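Local coordinates for extracellular solute-binding protein, family 5 (Chelativorans sp., PDB 6WM6), which binds EDTA and other aminopolycarboxylates in the periplasm, probably to deliver them to an ABC transporter for uptake, at residues Thr406-Tyr415 / Leu449-Tyr460; Tyr389-Leu397 / Ile429-Asp437. All blocks are in the same frame, centred on the assembly; numbering follows the deposited sequence. Where two conformers were deposited one is given.

Interaction 1 (Thr406-Tyr415 / Leu449-Tyr460); sequences TLRLSFPPGY and LLSGNFDLHLNY. With SO4 (sulfate ion), chain B.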
loop_
_atom_site.group_PDB
_atom_site.type_symbol
_atom_site.label_atom_id
_atom_site.label_comp_id
_atom_site.label_asym_id
_atom_site.label_seq_id
_atom_site.Cartn_x
_atom_site.Cartn_y
_atom_site.Cartn_z
ATOM N N THR A 406 -8.423 2.660 32.344
ATOM C CA THR A 406 -7.128 2.577 31.670
ATOM C C THR A 406 -7.358 2.304 30.188
ATOM O O THR A 406 -8.164 1.438 29.818
ATOM C CB THR A 406 -6.289 1.481 32.294
ATOM O OG1 THR A 406 -6.018 1.816 33.669
ATOM C CG2 THR A 406 -4.984 1.303 31.560
ATOM N N LEU A 407 -6.673 3.067 29.335
ATOM C CA LEU A 407 -6.869 2.979 27.899
ATOM C C LEU A 407 -6.044 1.851 27.312
ATOM O O LEU A 407 -4.853 1.723 27.607
ATOM C CB LEU A 407 -6.465 4.292 27.261
ATOM C CG LEU A 407 -7.194 5.533 27.785
ATOM C CD1 LEU A 407 -6.664 6.770 27.086
ATOM C CD2 LEU A 407 -8.688 5.405 27.587
ATOM N N ARG A 408 -6.670 1.064 26.448
ATOM C CA ARG A 408 -6.004 -0.042 25.765
ATOM C C ARG A 408 -5.462 0.492 24.445
ATOM O O ARG A 408 -6.235 0.869 23.563
ATOM C CB ARG A 408 -6.998 -1.168 25.519
ATOM C CG ARG A 408 -7.511 -1.797 26.817
ATOM C CD ARG A 408 -8.880 -2.457 26.608
ATOM N NE ARG A 408 -9.897 -1.515 26.160
ATOM C CZ ARG A 408 -11.103 -1.865 25.710
ATOM N NH1 ARG A 408 -11.438 -3.136 25.650
ATOM N NH2 ARG A 408 -11.969 -0.931 25.321
ATOM N N LEU A 409 -4.131 0.545 24.331
ATOM C CA LEU A 409 -3.438 1.042 23.144
ATOM C C LEU A 409 -2.726 -0.136 22.510
ATOM O O LEU A 409 -1.755 -0.643 23.064
ATOM C CB LEU A 409 -2.480 2.159 23.534
ATOM C CG LEU A 409 -1.478 2.656 22.488
ATOM C CD1 LEU A 409 -2.102 2.843 21.125
ATOM C CD2 LEU A 409 -0.859 3.959 22.989
ATOM N N SER A 410 -3.249 -0.605 21.384
ATOM C CA SER A 410 -2.704 -1.765 20.697
ATOM C C SER A 410 -1.965 -1.364 19.424
ATOM O O SER A 410 -2.180 -0.290 18.844
ATOM C CB SER A 410 -3.791 -2.797 20.386
ATOM O OG SER A 410 -4.749 -2.292 19.479
ATOM N N PHE A 411 -1.073 -2.254 18.993
ATOM C CA PHE A 411 -0.304 -2.032 17.778
ATOM C C PHE A 411 0.271 -3.365 17.325
ATOM O O PHE A 411 0.580 -4.222 18.155
ATOM C CB PHE A 411 0.814 -1.007 18.009
ATOM C CG PHE A 411 1.642 -1.254 19.232
ATOM C CD1 PHE A 411 1.231 -0.743 20.453
ATOM C CD2 PHE A 411 2.815 -1.976 19.166
ATOM C CE1 PHE A 411 1.982 -0.951 21.587
ATOM C CE2 PHE A 411 3.576 -2.194 20.312
ATOM C CZ PHE A 411 3.154 -1.671 21.519
ATOM N N PRO A 412 0.410 -3.572 16.021
ATOM C CA PRO A 412 0.907 -4.852 15.511
ATOM C C PRO A 412 2.400 -4.972 15.744
ATOM O O PRO A 412 3.105 -3.964 15.900
ATOM C CB PRO A 412 0.579 -4.762 14.013
ATOM C CG PRO A 412 0.658 -3.298 13.702
ATOM C CD PRO A 412 0.097 -2.615 14.941
ATOM N N PRO A 413 2.933 -6.185 15.745
ATOM C CA PRO A 413 4.385 -6.355 15.869
ATOM C C PRO A 413 5.103 -6.068 14.557
ATOM O O PRO A 413 4.498 -5.985 13.487
ATOM C CB PRO A 413 4.534 -7.829 16.261
ATOM C CG PRO A 413 3.331 -8.493 15.685
ATOM C CD PRO A 413 2.209 -7.467 15.703
ATOM N N GLY A 414 6.412 -5.859 14.675
ATOM C CA GLY A 414 7.279 -5.677 13.531
ATOM C C GLY A 414 7.612 -4.250 13.164
ATOM O O GLY A 414 8.266 -4.034 12.135
ATOM N N TYR A 415 7.199 -3.269 13.967
ATOM C CA TYR A 415 7.425 -1.850 13.682
ATOM C C TYR A 415 7.957 -1.195 14.945
ATOM O O TYR A 415 7.186 -0.683 15.769
ATOM C CB TYR A 415 6.150 -1.191 13.163
ATOM C CG TYR A 415 5.746 -1.799 11.846
ATOM C CD1 TYR A 415 6.252 -1.298 10.650
ATOM C CD2 TYR A 415 4.935 -2.918 11.797
ATOM C CE1 TYR A 415 5.930 -1.873 9.446
ATOM C CE2 TYR A 415 4.609 -3.505 10.588
ATOM C CZ TYR A 415 5.109 -2.970 9.419
ATOM O OH TYR A 415 4.787 -3.545 8.205
ATOM N N LEU A 449 -9.280 -6.112 15.180
ATOM C CA LEU A 449 -9.906 -5.084 16.004
ATOM C C LEU A 449 -11.398 -5.356 16.150
ATOM O O LEU A 449 -12.073 -5.788 15.206
ATOM C CB LEU A 449 -9.710 -3.696 15.387
ATOM C CG LEU A 449 -8.297 -3.132 15.408
ATOM C CD1 LEU A 449 -8.209 -1.894 14.519
ATOM C CD2 LEU A 449 -7.857 -2.804 16.824
ATOM N N LEU A 450 -11.920 -5.077 17.341
ATOM C CA LEU A 450 -13.340 -5.162 17.645
ATOM C C LEU A 450 -13.756 -3.886 18.369
ATOM O O LEU A 450 -12.951 -3.267 19.069
ATOM C CB LEU A 450 -13.641 -6.340 18.571
ATOM C CG LEU A 450 -13.241 -7.715 18.045
ATOM C CD1 LEU A 450 -13.291 -8.720 19.191
ATOM C CD2 LEU A 450 -14.137 -8.147 16.910
ATOM N N SER A 451 -15.038 -3.526 18.239
ATOM C CA SER A 451 -15.520 -2.364 18.979
ATOM C C SER A 451 -15.199 -2.490 20.458
ATOM O O SER A 451 -15.008 -1.476 21.143
ATOM C CB SER A 451 -17.017 -2.189 18.793
ATOM O OG SER A 451 -17.339 -1.887 17.460
ATOM N N GLY A 452 -15.157 -3.711 20.975
ATOM C CA GLY A 452 -14.932 -3.949 22.371
ATOM C C GLY A 452 -13.543 -4.244 22.864
ATOM O O GLY A 452 -13.388 -4.424 24.074
ATOM N N ASN A 453 -12.503 -4.274 21.994
ATOM C CA ASN A 453 -11.193 -4.747 22.426
ATOM C C ASN A 453 -10.055 -3.738 22.334
ATOM O O ASN A 453 -8.894 -4.102 22.541
ATOM C CB ASN A 453 -10.805 -6.064 21.734
ATOM C CG ASN A 453 -10.403 -5.883 20.282
ATOM O OD1 ASN A 453 -10.405 -4.774 19.731
ATOM N ND2 ASN A 453 -10.037 -6.988 19.638
ATOM N N PHE A 454 -10.341 -2.468 22.052
ATOM C CA PHE A 454 -9.286 -1.456 22.008
ATOM C C PHE A 454 -9.901 -0.089 22.263
ATOM O O PHE A 454 -11.093 0.134 22.058
ATOM C CB PHE A 454 -8.539 -1.432 20.650
ATOM C CG PHE A 454 -9.295 -0.726 19.554
ATOM C CD1 PHE A 454 -10.403 -1.314 18.976
ATOM C CD2 PHE A 454 -8.912 0.519 19.121
ATOM C CE1 PHE A 454 -11.115 -0.688 17.978
ATOM C CE2 PHE A 454 -9.619 1.176 18.118
ATOM C CZ PHE A 454 -10.716 0.574 17.542
ATOM N N ASP A 455 -9.057 0.853 22.669
ATOM C CA ASP A 455 -9.417 2.264 22.698
ATOM C C ASP A 455 -8.611 3.100 21.727
ATOM O O ASP A 455 -9.163 4.011 21.092
ATOM C CB ASP A 455 -9.232 2.792 24.127
ATOM C CG ASP A 455 -10.021 2.005 25.142
ATOM O OD1 ASP A 455 -11.265 1.922 24.981
ATOM O OD2 ASP A 455 -9.434 1.392 26.063
ATOM N N LEU A 456 -7.313 2.789 21.589
ATOM C CA LEU A 456 -6.406 3.472 20.683
ATOM C C LEU A 456 -5.625 2.395 19.944
ATOM O O LEU A 456 -5.356 1.321 20.487
ATOM C CB LEU A 456 -5.425 4.351 21.466
ATOM C CG LEU A 456 -6.050 5.420 22.378
ATOM C CD1 LEU A 456 -4.956 6.044 23.264
ATOM C CD2 LEU A 456 -6.728 6.486 21.570
ATOM N N HIS A 457 -5.285 2.666 18.688
ATOM C CA HIS A 457 -4.570 1.676 17.872
ATOM C C HIS A 457 -3.577 2.377 16.954
ATOM O O HIS A 457 -3.966 3.272 16.200
ATOM C CB HIS A 457 -5.549 0.843 17.035
ATOM C CG HIS A 457 -4.913 -0.236 16.218
ATOM N ND1 HIS A 457 -4.436 -1.394 16.773
ATOM C CD2 HIS A 457 -4.654 -0.319 14.890
ATOM C CE1 HIS A 457 -3.937 -2.167 15.819
ATOM N NE2 HIS A 457 -4.069 -1.543 14.665
ATOM N N LEU A 458 -2.299 1.981 17.029
ATOM C CA LEU A 458 -1.252 2.507 16.164
ATOM C C LEU A 458 -0.970 1.508 15.060
ATOM O O LEU A 458 -0.711 0.342 15.327
ATOM C CB LEU A 458 0.036 2.721 16.959
ATOM C CG LEU A 458 0.123 3.881 17.911
ATOM C CD1 LEU A 458 1.299 3.690 18.857
ATOM C CD2 LEU A 458 0.294 5.176 17.139
ATOM N N ASN A 459 -1.021 1.972 13.824
ATOM C CA ASN A 459 -0.780 1.100 12.664
ATOM C C ASN A 459 -0.451 2.022 11.488
ATOM O O ASN A 459 -0.124 3.200 11.678
ATOM C CB ASN A 459 -2.010 0.197 12.443
ATOM C CG ASN A 459 -1.685 -1.138 11.815
ATOM O OD1 ASN A 459 -0.837 -1.250 10.927
ATOM N ND2 ASN A 459 -2.389 -2.172 12.265
ATOM N N TYR A 460 -0.530 1.482 10.271
ATOM C CA TYR A 460 -0.325 2.295 9.083
ATOM C C TYR A 460 -1.398 1.986 8.040
ATOM O O TYR A 460 -1.929 0.871 7.994
ATOM C CB TYR A 460 1.082 2.119 8.462
ATOM C CG TYR A 460 1.355 0.742 7.874
ATOM C CD1 TYR A 460 1.006 0.425 6.556
ATOM C CD2 TYR A 460 1.943 -0.252 8.633
ATOM C CE1 TYR A 460 1.244 -0.838 6.031
ATOM C CE2 TYR A 460 2.187 -1.517 8.102
ATOM C CZ TYR A 460 1.824 -1.787 6.810
ATOM O OH TYR A 460 2.059 -3.066 6.293
HETATM S S SO4 B . 0.939 -5.150 3.290
HETATM O O1 SO4 B . 1.397 -5.229 1.900
HETATM O O2 SO4 B . 1.694 -6.096 4.094
HETATM O O3 SO4 B . 1.149 -3.769 3.805
HETATM O O4 SO4 B . -0.480 -5.484 3.339
HETATM O O HOH W 1 -10.705 1.494 28.485
HETATM O O HOH W 2 -14.042 -0.363 23.786
#
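Leu-409 pairs with Leu-456 and Ser-410 with His-457 in a parallel ladder that joins strands 407-410 and 456-462 within the mixed sheet of this periplasmic binding protein. Backbone bonds set the register: Arg-408 O accepts from both Asp-455 N and Leu-456 N, Ser-410 N reaches Leu-456 O, and Leu-458 N reaches Ser-410 O at 2.9 Å.

Charge closes the entry to the ladder. The Arg-408 guanidinium grips the Asp-455 carboxylate side-on, NE to OD2 at 2.9 Å and NH2 to OD1 at 3.0 Å, with the two planes 52° apart so that both oxygens are met from above the carboxylate. The anti lone pair of OD2 also takes Arg-408 N, nearly straight at 2.8 Å. A bend at chi3 (-60°) brings NH1 to Gly-452 O, while Phe-454 N lies over the centre of one guanidinium face. With an alanine in its place, the Asp-455 carboxylate would probably lose its countercharge and Gly-452 O its NH1 donor.

Apolar packing is on the sheet face that carries Leu-409 and Leu-456, where Leu-409 CD1 fits between Leu-456 CB and Leu-458 CG, and Ala-422 of helix 416-429 packs on Leu-409 and Leu-458.

Among the polar side chains, Ser-410 OG shares a hydrogen bond with His-457 ND1 at the imidazole edge, and Asn-459 ND2 donates to the ring's other nitrogen, NE2, at 3.0 Å.

Interaction 2 (Tyr389-Leu397 / Ile429-Asp437); sequences YKLSGGSLL and IAPLGLKTD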
loop_
_atom_site.group_PDB
_atom_site.type_symbol
_atom_site.label_atom_id
_atom_site.label_comp_id
_atom_site.label_asym_id
_atom_site.label_seq_id
_atom_site.Cartn_x
_atom_site.Cartn_y
_atom_site.Cartn_z
ATOM N N TYR A 389 -15.429 16.568 32.576
ATOM C CA TYR A 389 -14.467 15.711 33.250
ATOM C C TYR A 389 -13.755 16.492 34.349
ATOM O O TYR A 389 -13.680 17.730 34.331
ATOM C CB TYR A 389 -13.401 15.230 32.247
ATOM C CG TYR A 389 -13.895 14.293 31.164
ATOM C CD1 TYR A 389 -14.602 14.762 30.065
ATOM C CD2 TYR A 389 -13.650 12.933 31.234
ATOM C CE1 TYR A 389 -15.064 13.914 29.088
ATOM C CE2 TYR A 389 -14.110 12.067 30.256
ATOM C CZ TYR A 389 -14.798 12.564 29.179
ATOM O OH TYR A 389 -15.254 11.700 28.206
ATOM N N LYS A 390 -13.215 15.764 35.318
ATOM C CA LYS A 390 -12.515 16.365 36.441
ATOM C C LYS A 390 -11.330 15.496 36.821
ATOM O O LYS A 390 -11.378 14.273 36.704
ATOM C CB LYS A 390 -13.423 16.524 37.660
ATOM C CG LYS A 390 -14.556 17.506 37.442
ATOM C CD LYS A 390 -15.201 17.899 38.752
ATOM C CE LYS A 390 -16.109 19.096 38.565
ATOM N NZ LYS A 390 -16.578 19.634 39.869
ATOM N N LEU A 391 -10.259 16.143 37.272
ATOM C CA LEU A 391 -9.106 15.445 37.827
ATOM C C LEU A 391 -9.298 15.288 39.329
ATOM O O LEU A 391 -9.656 16.250 40.020
ATOM C CB LEU A 391 -7.829 16.227 37.539
ATOM C CG LEU A 391 -7.136 15.899 36.220
ATOM C CD1 LEU A 391 -6.037 16.903 35.902
ATOM C CD2 LEU A 391 -6.569 14.485 36.280
ATOM N N SER A 392 -9.075 14.078 39.832
ATOM C CA SER A 392 -9.202 13.792 41.260
ATOM C C SER A 392 -8.098 12.821 41.654
ATOM O O SER A 392 -8.087 11.669 41.202
ATOM C CB SER A 392 -10.572 13.201 41.588
ATOM O OG SER A 392 -10.594 12.689 42.908
ATOM N N GLY A 393 -7.182 13.277 42.503
ATOM C CA GLY A 393 -6.106 12.410 42.949
ATOM C C GLY A 393 -5.246 11.900 41.813
ATOM O O GLY A 393 -4.808 10.744 41.840
ATOM N N GLY A 394 -5.002 12.735 40.809
ATOM C CA GLY A 394 -4.192 12.344 39.675
ATOM C C GLY A 394 -4.868 11.442 38.671
ATOM O O GLY A 394 -4.206 10.999 37.718
ATOM N N SER A 395 -6.155 11.145 38.841
ATOM C CA SER A 395 -6.900 10.316 37.902
ATOM C C SER A 395 -8.047 11.125 37.307
ATOM O O SER A 395 -8.723 11.887 38.016
ATOM C CB SER A 395 -7.454 9.068 38.593
ATOM O OG SER A 395 -6.396 8.198 38.983
ATOM N N LEU A 396 -8.275 10.942 36.014
ATOM C CA LEU A 396 -9.355 11.635 35.325
ATOM C C LEU A 396 -10.678 10.939 35.607
ATOM O O LEU A 396 -10.785 9.716 35.512
ATOM C CB LEU A 396 -9.087 11.656 33.822
ATOM C CG LEU A 396 -10.030 12.539 32.996
ATOM C CD1 LEU A 396 -9.825 13.993 33.360
ATOM C CD2 LEU A 396 -9.845 12.283 31.496
ATOM N N LEU A 397 -11.690 11.730 35.964
ATOM C CA LEU A 397 -13.047 11.245 36.172
ATOM C C LEU A 397 -13.936 11.665 35.010
ATOM O O LEU A 397 -13.850 12.800 34.532
ATOM C CB LEU A 397 -13.651 11.845 37.452
ATOM C CG LEU A 397 -12.846 11.710 38.745
ATOM C CD1 LEU A 397 -13.612 12.353 39.905
ATOM C CD2 LEU A 397 -12.546 10.258 39.042
ATOM N N ILE A 429 -0.129 11.921 27.550
ATOM C CA ILE A 429 -1.476 11.991 28.109
ATOM C C ILE A 429 -1.517 11.731 29.602
ATOM O O ILE A 429 -2.579 11.919 30.218
ATOM C CB ILE A 429 -2.476 11.085 27.363
ATOM C CG1 ILE A 429 -2.157 9.609 27.559
ATOM C CG2 ILE A 429 -2.459 11.440 25.875
ATOM C CD1 ILE A 429 -3.207 8.695 26.954
ATOM N N ALA A 430 -0.403 11.324 30.208
ATOM C CA ALA A 430 -0.396 11.105 31.648
ATOM C C ALA A 430 -0.791 12.361 32.417
ATOM O O ALA A 430 -1.520 12.231 33.416
ATOM C CB ALA A 430 0.973 10.579 32.088
ATOM N N PRO A 431 -0.382 13.568 32.020
ATOM C CA PRO A 431 -0.830 14.773 32.749
ATOM C C PRO A 431 -2.330 15.010 32.701
ATOM O O PRO A 431 -2.848 15.798 33.512
ATOM C CB PRO A 431 -0.062 15.911 32.066
ATOM C CG PRO A 431 1.135 15.256 31.462
ATOM C CD PRO A 431 0.698 13.871 31.056
ATOM N N LEU A 432 -3.054 14.387 31.776
ATOM C CA LEU A 432 -4.505 14.479 31.756
ATOM C C LEU A 432 -5.163 13.560 32.775
ATOM O O LEU A 432 -6.393 13.578 32.895
ATOM C CB LEU A 432 -5.036 14.133 30.368
ATOM C CG LEU A 432 -4.465 14.939 29.204
ATOM C CD1 LEU A 432 -5.157 14.533 27.896
ATOM C CD2 LEU A 432 -4.575 16.447 29.440
ATOM N N GLY A 433 -4.380 12.773 33.510
ATOM C CA GLY A 433 -4.951 11.803 34.421
ATOM C C GLY A 433 -5.322 10.491 33.780
ATOM O O GLY A 433 -6.129 9.744 34.337
ATOM N N LEU A 434 -4.780 10.201 32.595
ATOM C CA LEU A 434 -5.053 8.969 31.870
ATOM C C LEU A 434 -3.880 8.010 31.973
ATOM O O LEU A 434 -2.718 8.415 32.029
ATOM C CB LEU A 434 -5.296 9.290 30.391
ATOM C CG LEU A 434 -6.567 10.105 30.140
ATOM C CD1 LEU A 434 -6.575 10.632 28.706
ATOM C CD2 LEU A 434 -7.800 9.255 30.387
ATOM N N LYS A 435 -4.212 6.720 32.025
ATOM C CA LYS A 435 -3.229 5.646 32.011
ATOM C C LYS A 435 -3.458 4.802 30.766
ATOM O O LYS A 435 -4.534 4.826 30.168
ATOM C CB LYS A 435 -3.365 4.753 33.237
ATOM C CG LYS A 435 -3.139 5.464 34.562
ATOM C CD LYS A 435 -3.613 4.599 35.726
ATOM C CE LYS A 435 -3.633 5.384 37.030
ATOM N NZ LYS A 435 -4.483 4.739 38.073
ATOM N N THR A 436 -2.442 4.044 30.378
ATOM C CA THR A 436 -2.554 3.163 29.239
ATOM C C THR A 436 -2.036 1.771 29.557
ATOM O O THR A 436 -1.223 1.569 30.469
ATOM C CB THR A 436 -1.789 3.676 28.023
ATOM O OG1 THR A 436 -0.384 3.522 28.250
ATOM C CG2 THR A 436 -2.124 5.128 27.773
ATOM N N ASP A 437 -2.558 0.806 28.808
ATOM C CA ASP A 437 -2.033 -0.553 28.754
ATOM C C ASP A 437 -1.595 -0.786 27.317
ATOM O O ASP A 437 -2.406 -0.658 26.394
ATOM C CB ASP A 437 -3.102 -1.583 29.130
ATOM C CG ASP A 437 -3.248 -1.760 30.635
ATOM O OD1 ASP A 437 -2.311 -1.401 31.378
ATOM O OD2 ASP A 437 -4.301 -2.271 31.063
HETATM O O HOH W 3 -3.806 8.643 36.364
#
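Leu-391 opens the contact from the first strand, 390-392, of a beta hairpin, laying its CD2 methyl 3.5 Å from Leu-432 O and 3.6 Å from Gly-433 CA. With its CG beside the backbone N (chi1 -89°), the side chain covers the turn that leads out of the 3-10 segment 430-432. The hairpin then reverses through a type I' turn from Ser-392 to Ser-395, with Gly-393 and Gly-394 at its centre, both at positive phi.

From Gly-394 the carbonyl O faces the second segment, where Gly-433 CA makes a C-H...O contact with it at 3.5 Å. A water lies within hydrogen-bonding reach of Gly-394 O and, more weakly, of Gly-433 O. Ser-395 sits opposite Gly-433, their CA atoms 4.3 Å apart. Such closeness depends on Gly-433 being glycine: a beta carbon there would run into Leu-391 CD2 and Leu-396 N, and the backbone angles would jam it against the preceding carbonyl as well.

Leu-396 does most of the holding. Its N donates to Gly-433 O at 3.0 Å, with an N-H...O angle of 157°. Its CG points away from the backbone N (chi1 -171°), and CB comes within 3.4 Å of Leu-432 O; the side chain lies alongside Leu-434, pointing the same way, with the two CD2 methyls 3.8 Å apart. Leu-384 of helix 377-386 packs on Leu-396, and Leu-323 and Val-327 of helix 321-330 on Leu-434, so the leucine pair extends inward to the helices.

One direct hydrogen bond therefore fixes the hairpin against the 429-437 turn, and the rest is mostly apolar packing, with a C-H...O contact and a water at Gly-394 O; Leu-432 O, buried among the leucine carbons without a polar partner, probably pays a desolvation cost for this fit.

From the N terminus the chain first makes hairpin 389-397, continues into strand 407-410, and then passes through helix 416-429 to the turn that meets the hairpin, where interaction 2 closes its loop. Strand 436-439 follows, and the return at 449-460 closes interaction 1. The segments alternate along the chain, so the two loops cross instead of nesting. They also meet directly: Leu-407 N lies 2.9 Å from Lys-435 O, and Leu-407 O lies 2.7 Å from Asp-437 N, both probable hydrogen bonds. Strand 407-410 lies between 436-439 and 456-462, parallel to both, and the peripheral hairpin is tied through 429-437 to the mixed sheet.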